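Local coordinates for cellulosomal scaffoldin anchoring protein C (Acetivibrio cellulolyticus, PDB 4UYP) that binds the dockerin of the adaptor scaffoldin ScaB through this cohesin domain, helping to attach the multienzyme cellulosome to the bacterial cell surface, at residues 62-67 and 73-78; 21-26 and 32-37. All blocks are in the same frame, centred on the assembly; numbering follows the deposited sequence. Where two conformers were deposited one is given.

Contact 1: residues 62-67 and 73-78; sequences FTTYYN and ASMTFE. With SO4 (sulfate ion), chain R.
Thr63 and Thr76 lie side by side on the same face of the sheet, with CB of Thr63 3.3 Å from OG1 of Thr76. Their backbones form a hydrogen-bonded antiparallel pair: Thr63 N donates to Thr76 O (3.0 Å), and Thr76 N returns a bond to Thr63 O (2.8 Å, 166° at the hydrogen). With chi1 at 56°, Thr76 holds its hydroxyl between its own N and carbonyl carbon, where one water reaches it at OG1 (2.8 Å) as well as OG1 of Thr63 (2.9 Å). The same water donates to OE1 of Glu78 (2.7 Å), a carboxylate that also makes a salt bridge to Arg22 of the ScaB chain. This hairpin of strands 62-67 and 72-78 closes one edge of the cohesin sheet that receives the dockerin; Ser74 OG bonds to Leu26 O of that chain. Phe62 turns to the opposite face, toward the core of the sandwich. Its CG is anti to the backbone N (chi1 -179°), carrying the ring alongside Met75, where CZ of Phe62 meets CG of Met75 at 4.1 Å. CG2 of Thr64 reaches that methylene too, 3.8 Å from Met75 CG. Phe93, which also touches Met75, meets the Phe62 ring edge-to-face. On the outer edge, Thr64 N donates to O3 of a sulfate, probably from the crystallisation liquor.

Contact 2: residues 21-26 and 32-37; sequences ITFTNV and YALSFR
The Phe36 ring carries Ile21 over one face: CG2 of Ile21 sits 4.3 Å from the ring centroid, 20° off the normal and displaced toward the rim, a CH-pi contact. The other branch of Ile21, CG1 and CD1, runs along the CD2-CE2 side of the same ring; its CD1 comes within 3.6 Å of Phe36 CE2, and CG1 of Ile21 follows at 3.9 Å from the same CE2. The Phe23 ring is met at its edge instead, near its plane, by a single methyl: CD2 of Leu34 lies 3.7 Å from CE2 and 3.9 Å from CZ of Phe23. Phe93 stacks on this ring, and Phe121 meets it edge-to-face. Strands 16-24 and 33-39 belong to the two opposed layers of the cohesin beta sandwich, a jelly roll, and even the closest backbone pair, Ile21 and Phe36, keeps its CA atoms 9.5 Å apart. Side chains alone bridge that gap. With chi1 at -179° the Phe36 side chain extends away from its own N, across to Ile21, while Leu34 and Phe23 approach from opposite directions. All four residues are buried. Val4 and Ile6 also touch Phe36, and Met75 touches both Ile21 and Phe36; Ile6 belongs to a calcium site seen crystallographically in this protein, with no calcium bound to this chain in the model. At the start of strand 33-39, Tyr32 and Ala33 both face Tyr122, a classic beta bulge, and Tyr32 OH bonds to Asp59 of the ScaB chain.

Contact 2 closes before contact 1 opens along the chain, and their centres lie 12 Å apart within the one cohesin domain. Strands 33-39 and 72-78 are antiparallel neighbours in the same sheet, joined by probable hydrogen bonds from Phe36 N to Met75 O (2.8 Å) and from Leu34 N to Phe77 O (2.9 Å). Contact 1 therefore widens that layer by the edge strand 62-67, whereas contact 2 ties it through the core to strand 16-24 of the facing layer. Strands 33-39 and 72-78 thus turn one side to the hydrophobic interior and the other to the ScaB chain, whose dockerin this surface binds.

Contact 1: residues 62-67 and 73-78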
loop_
_atom_site.group_PDB
_atom_site.type_symbol
_atom_site.label_atom_id
_atom_site.label_comp_id
_atom_site.label_asym_id
_atom_site.label_seq_id
_atom_site.Cartn_x
_atom_site.Cartn_y
_atom_site.Cartn_z
ATOM N N PHE C 62 7.198 -20.916 -1.437
ATOM C CA PHE C 62 6.587 -19.804 -0.672
ATOM C C PHE C 62 7.646 -18.966 0.015
ATOM O O PHE C 62 8.565 -19.452 0.598
ATOM C CB PHE C 62 5.711 -20.460 0.426
ATOM C CG PHE C 62 4.962 -19.480 1.313
ATOM C CD1 PHE C 62 3.813 -18.817 0.838
ATOM C CD2 PHE C 62 5.358 -19.334 2.639
ATOM C CE1 PHE C 62 3.110 -17.997 1.665
ATOM C CE2 PHE C 62 4.641 -18.515 3.469
ATOM C CZ PHE C 62 3.518 -17.838 3.013
ATOM N N THR C 63 7.556 -17.657 -0.217
ATOM C CA THR C 63 8.535 -16.706 0.297
ATOM C C THR C 63 7.808 -15.577 0.979
ATOM O O THR C 63 6.747 -15.108 0.485
ATOM C CB THR C 63 9.394 -16.068 -0.817
ATOM O OG1 THR C 63 9.881 -17.177 -1.621
ATOM C CG2 THR C 63 10.590 -15.375 -0.206
ATOM N N THR C 64 8.329 -15.070 2.111
ATOM C CA THR C 64 7.668 -13.948 2.805
ATOM C C THR C 64 8.728 -12.914 3.211
ATOM O O THR C 64 9.901 -13.198 3.323
ATOM C CB THR C 64 6.889 -14.419 4.021
ATOM O OG1 THR C 64 7.834 -14.750 5.100
ATOM C CG2 THR C 64 5.977 -15.581 3.803
ATOM N N TYR C 65 8.194 -11.723 3.428
ATOM C CA TYR C 65 9.042 -10.605 3.829
ATOM C C TYR C 65 8.133 -9.632 4.533
ATOM O O TYR C 65 7.051 -9.374 4.081
ATOM C CB TYR C 65 9.741 -9.929 2.671
ATOM C CG TYR C 65 10.556 -8.725 3.133
ATOM C CD1 TYR C 65 11.754 -8.905 3.853
ATOM C CD2 TYR C 65 10.132 -7.472 2.803
ATOM C CE1 TYR C 65 12.441 -7.708 4.273
ATOM C CE2 TYR C 65 10.760 -6.326 3.243
ATOM C CZ TYR C 65 11.905 -6.481 3.905
ATOM O OH TYR C 65 12.551 -5.311 4.399
ATOM N N TYR C 66 8.620 -8.962 5.574
ATOM C CA TYR C 66 7.828 -7.885 6.136
ATOM C C TYR C 66 8.782 -6.770 6.570
ATOM O O TYR C 66 9.927 -7.021 6.873
ATOM C CB TYR C 66 6.966 -8.386 7.313
ATOM C CG TYR C 66 7.665 -9.168 8.345
ATOM C CD1 TYR C 66 8.270 -8.524 9.391
ATOM C CD2 TYR C 66 7.699 -10.616 8.344
ATOM C CE1 TYR C 66 8.927 -9.203 10.402
ATOM C CE2 TYR C 66 8.353 -11.292 9.425
ATOM C CZ TYR C 66 8.991 -10.628 10.405
ATOM O OH TYR C 66 9.700 -11.268 11.425
ATOM N N ASN C 67 8.212 -5.580 6.592
ATOM C CA ASN C 67 8.990 -4.416 7.023
ATOM C C ASN C 67 8.106 -3.705 8.070
ATOM O O ASN C 67 7.092 -3.093 7.751
ATOM C CB ASN C 67 9.252 -3.533 5.778
ATOM C CG ASN C 67 10.003 -2.292 6.102
ATOM O OD1 ASN C 67 9.896 -1.773 7.227
ATOM N ND2 ASN C 67 10.812 -1.761 5.121
ATOM N N ALA C 73 3.602 -6.292 4.757
ATOM C CA ALA C 73 3.955 -7.728 4.726
ATOM C C ALA C 73 3.632 -8.238 3.356
ATOM O O ALA C 73 2.538 -8.052 2.855
ATOM C CB ALA C 73 3.195 -8.523 5.780
ATOM N N SER C 74 4.572 -9.009 2.800
ATOM C CA SER C 74 4.462 -9.538 1.403
ATOM C C SER C 74 4.698 -11.025 1.415
ATOM O O SER C 74 5.549 -11.517 2.145
ATOM C CB SER C 74 5.506 -8.961 0.452
ATOM O OG SER C 74 5.411 -7.518 0.416
ATOM N N MET C 75 3.947 -11.698 0.588
ATOM C CA MET C 75 4.004 -13.177 0.436
ATOM C C MET C 75 4.071 -13.472 -1.071
ATOM O O MET C 75 3.288 -12.868 -1.817
ATOM C CB MET C 75 2.733 -13.811 1.087
ATOM C CG MET C 75 2.852 -13.853 2.639
ATOM S SD MET C 75 1.332 -13.198 3.412
ATOM C CE MET C 75 1.435 -11.396 3.157
ATOM N N THR C 76 4.895 -14.431 -1.458
ATOM C CA THR C 76 4.815 -14.926 -2.867
ATOM C C THR C 76 4.682 -16.417 -2.888
ATOM O O THR C 76 5.181 -17.147 -2.020
ATOM C CB THR C 76 6.030 -14.576 -3.750
ATOM O OG1 THR C 76 7.269 -15.058 -3.172
ATOM C CG2 THR C 76 6.134 -13.034 -3.843
ATOM N N PHE C 77 3.982 -16.885 -3.932
ATOM C CA PHE C 77 3.933 -18.322 -4.288
ATOM C C PHE C 77 4.384 -18.469 -5.717
ATOM O O PHE C 77 3.986 -17.684 -6.607
ATOM C CB PHE C 77 2.503 -18.836 -4.186
ATOM C CG PHE C 77 2.334 -20.261 -4.665
ATOM C CD1 PHE C 77 2.823 -21.341 -3.919
ATOM C CD2 PHE C 77 1.734 -20.513 -5.883
ATOM C CE1 PHE C 77 2.673 -22.655 -4.347
ATOM C CE2 PHE C 77 1.589 -21.830 -6.338
ATOM C CZ PHE C 77 2.052 -22.887 -5.587
ATOM N N GLU C 78 5.317 -19.408 -5.943
ATOM C CA GLU C 78 5.777 -19.748 -7.308
ATOM C C GLU C 78 5.687 -21.264 -7.406
ATOM O O GLU C 78 6.521 -21.950 -6.737
ATOM C CB GLU C 78 7.167 -19.259 -7.520
ATOM C CG GLU C 78 7.378 -17.711 -7.391
ATOM C CD GLU C 78 8.846 -17.356 -6.982
ATOM O OE1 GLU C 78 9.336 -17.843 -5.917
ATOM O OE2 GLU C 78 9.376 -16.582 -7.841
HETATM S S SO4 R . 10.367 -17.125 4.653
HETATM O O1 SO4 R . 10.205 -18.677 4.877
HETATM O O2 SO4 R . 9.079 -16.529 5.213
HETATM O O3 SO4 R . 10.412 -16.806 3.247
HETATM O O4 SO4 R . 11.601 -16.244 5.268
HETATM O O HOH W 1 7.923 -17.759 -3.618
#

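Contact 2: residues 21-26 and 32-37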
loop_
_atom_site.group_PDB
_atom_site.type_symbol
_atom_site.label_atom_id
_atom_site.label_comp_id
_atom_site.label_asym_id
_atom_site.label_seq_id
_atom_site.Cartn_x
_atom_site.Cartn_y
_atom_site.Cartn_z
ATOM N N ILE C 21 -5.236 -15.423 5.862
ATOM C CA ILE C 21 -5.490 -15.016 4.496
ATOM C C ILE C 21 -6.031 -16.268 3.772
ATOM O O ILE C 21 -5.326 -17.290 3.635
ATOM C CB ILE C 21 -4.276 -14.442 3.774
ATOM C CG1 ILE C 21 -3.678 -13.191 4.478
ATOM C CG2 ILE C 21 -4.621 -14.181 2.289
ATOM C CD1 ILE C 21 -2.222 -12.935 4.232
ATOM N N THR C 22 -7.293 -16.175 3.324
ATOM C CA THR C 22 -8.041 -17.322 2.784
ATOM C C THR C 22 -8.289 -17.069 1.309
ATOM O O THR C 22 -8.605 -15.945 0.897
ATOM C CB THR C 22 -9.417 -17.559 3.482
ATOM O OG1 THR C 22 -9.226 -17.649 4.899
ATOM C CG2 THR C 22 -10.200 -18.811 2.910
ATOM N N PHE C 23 -8.170 -18.109 0.497
ATOM C CA PHE C 23 -8.576 -18.007 -0.901
ATOM C C PHE C 23 -9.821 -18.930 -1.154
ATOM O O PHE C 23 -9.888 -20.098 -0.725
ATOM C CB PHE C 23 -7.508 -18.647 -1.797
ATOM C CG PHE C 23 -6.149 -17.942 -1.869
ATOM C CD1 PHE C 23 -5.950 -16.662 -1.313
ATOM C CD2 PHE C 23 -5.059 -18.589 -2.492
ATOM C CE1 PHE C 23 -4.669 -16.042 -1.384
ATOM C CE2 PHE C 23 -3.823 -17.941 -2.628
ATOM C CZ PHE C 23 -3.628 -16.675 -2.072
ATOM N N THR C 24 -10.800 -18.304 -1.807
ATOM C CA THR C 24 -12.090 -18.973 -2.118
ATOM C C THR C 24 -12.272 -18.911 -3.628
ATOM O O THR C 24 -11.923 -17.972 -4.273
ATOM C CB THR C 24 -13.228 -18.307 -1.275
ATOM O OG1 THR C 24 -13.025 -18.721 0.103
ATOM C CG2 THR C 24 -14.637 -18.896 -1.635
ATOM N N ASN C 25 -12.947 -19.947 -4.168
ATOM C CA ASN C 25 -13.194 -20.056 -5.640
ATOM C C ASN C 25 -11.870 -20.058 -6.430
ATOM O O ASN C 25 -11.677 -19.411 -7.488
ATOM C CB ASN C 25 -14.081 -18.917 -6.166
ATOM C CG ASN C 25 -15.400 -18.823 -5.453
ATOM O OD1 ASN C 25 -15.962 -19.768 -4.968
ATOM N ND2 ASN C 25 -15.802 -17.602 -5.274
ATOM N N VAL C 26 -10.895 -20.810 -5.864
ATOM C CA VAL C 26 -9.623 -20.918 -6.582
ATOM C C VAL C 26 -9.870 -21.673 -7.946
ATOM O O VAL C 26 -10.505 -22.730 -7.867
ATOM C CB VAL C 26 -8.608 -21.680 -5.703
ATOM C CG1 VAL C 26 -7.309 -22.060 -6.432
ATOM C CG2 VAL C 26 -8.259 -20.851 -4.414
ATOM N N TYR C 32 -0.437 -20.502 -10.716
ATOM C CA TYR C 32 0.978 -20.815 -10.849
ATOM C C TYR C 32 1.887 -19.862 -10.058
ATOM O O TYR C 32 2.996 -20.247 -9.669
ATOM C CB TYR C 32 1.248 -20.704 -12.387
ATOM C CG TYR C 32 2.629 -21.082 -12.840
ATOM C CD1 TYR C 32 3.087 -22.415 -12.649
ATOM C CD2 TYR C 32 3.495 -20.188 -13.419
ATOM C CE1 TYR C 32 4.342 -22.788 -13.131
ATOM C CE2 TYR C 32 4.765 -20.553 -13.934
ATOM C CZ TYR C 32 5.173 -21.852 -13.756
ATOM O OH TYR C 32 6.397 -22.271 -14.223
ATOM N N ALA C 33 1.474 -18.572 -9.973
ATOM C CA ALA C 33 2.375 -17.603 -9.283
ATOM C C ALA C 33 1.461 -16.515 -8.754
ATOM O O ALA C 33 0.470 -16.150 -9.344
ATOM C CB ALA C 33 3.416 -17.002 -10.234
ATOM N N LEU C 34 1.835 -15.933 -7.611
ATOM C CA LEU C 34 1.066 -14.805 -7.042
ATOM C C LEU C 34 1.978 -14.072 -6.109
ATOM O O LEU C 34 2.947 -14.590 -5.527
ATOM C CB LEU C 34 -0.198 -15.310 -6.295
ATOM C CG LEU C 34 0.065 -15.989 -4.931
ATOM C CD1 LEU C 34 -0.173 -14.929 -3.817
ATOM C CD2 LEU C 34 -0.937 -17.162 -4.785
ATOM N N SER C 35 1.669 -12.784 -5.966
ATOM C CA SER C 35 2.189 -12.005 -4.794
ATOM C C SER C 35 0.976 -11.398 -4.082
ATOM O O SER C 35 -0.037 -11.119 -4.678
ATOM C CB SER C 35 3.162 -10.912 -5.237
ATOM O OG SER C 35 2.491 -9.947 -6.026
ATOM N N PHE C 36 1.159 -11.285 -2.774
ATOM C CA PHE C 36 0.072 -10.760 -1.967
ATOM C C PHE C 36 0.693 -9.849 -0.938
ATOM O O PHE C 36 1.601 -10.276 -0.205
ATOM C CB PHE C 36 -0.713 -11.896 -1.253
ATOM C CG PHE C 36 -1.859 -11.391 -0.416
ATOM C CD1 PHE C 36 -2.974 -11.004 -1.064
ATOM C CD2 PHE C 36 -1.734 -11.214 0.987
ATOM C CE1 PHE C 36 -4.052 -10.457 -0.451
ATOM C CE2 PHE C 36 -2.886 -10.597 1.644
ATOM C CZ PHE C 36 -3.953 -10.298 0.872
ATOM N N ARG C 37 0.332 -8.547 -0.888
ATOM C CA ARG C 37 0.905 -7.633 0.118
ATOM C C ARG C 37 -0.187 -6.991 0.901
ATOM O O ARG C 37 -1.209 -6.582 0.337
ATOM C CB ARG C 37 1.655 -6.557 -0.647
ATOM C CG ARG C 37 2.259 -5.586 0.387
ATOM C CD ARG C 37 3.141 -4.486 -0.206
ATOM N NE ARG C 37 4.273 -5.077 -0.856
ATOM C CZ ARG C 37 5.292 -4.336 -1.212
ATOM N NH1 ARG C 37 5.374 -3.010 -1.015
ATOM N NH2 ARG C 37 6.348 -4.884 -1.814
#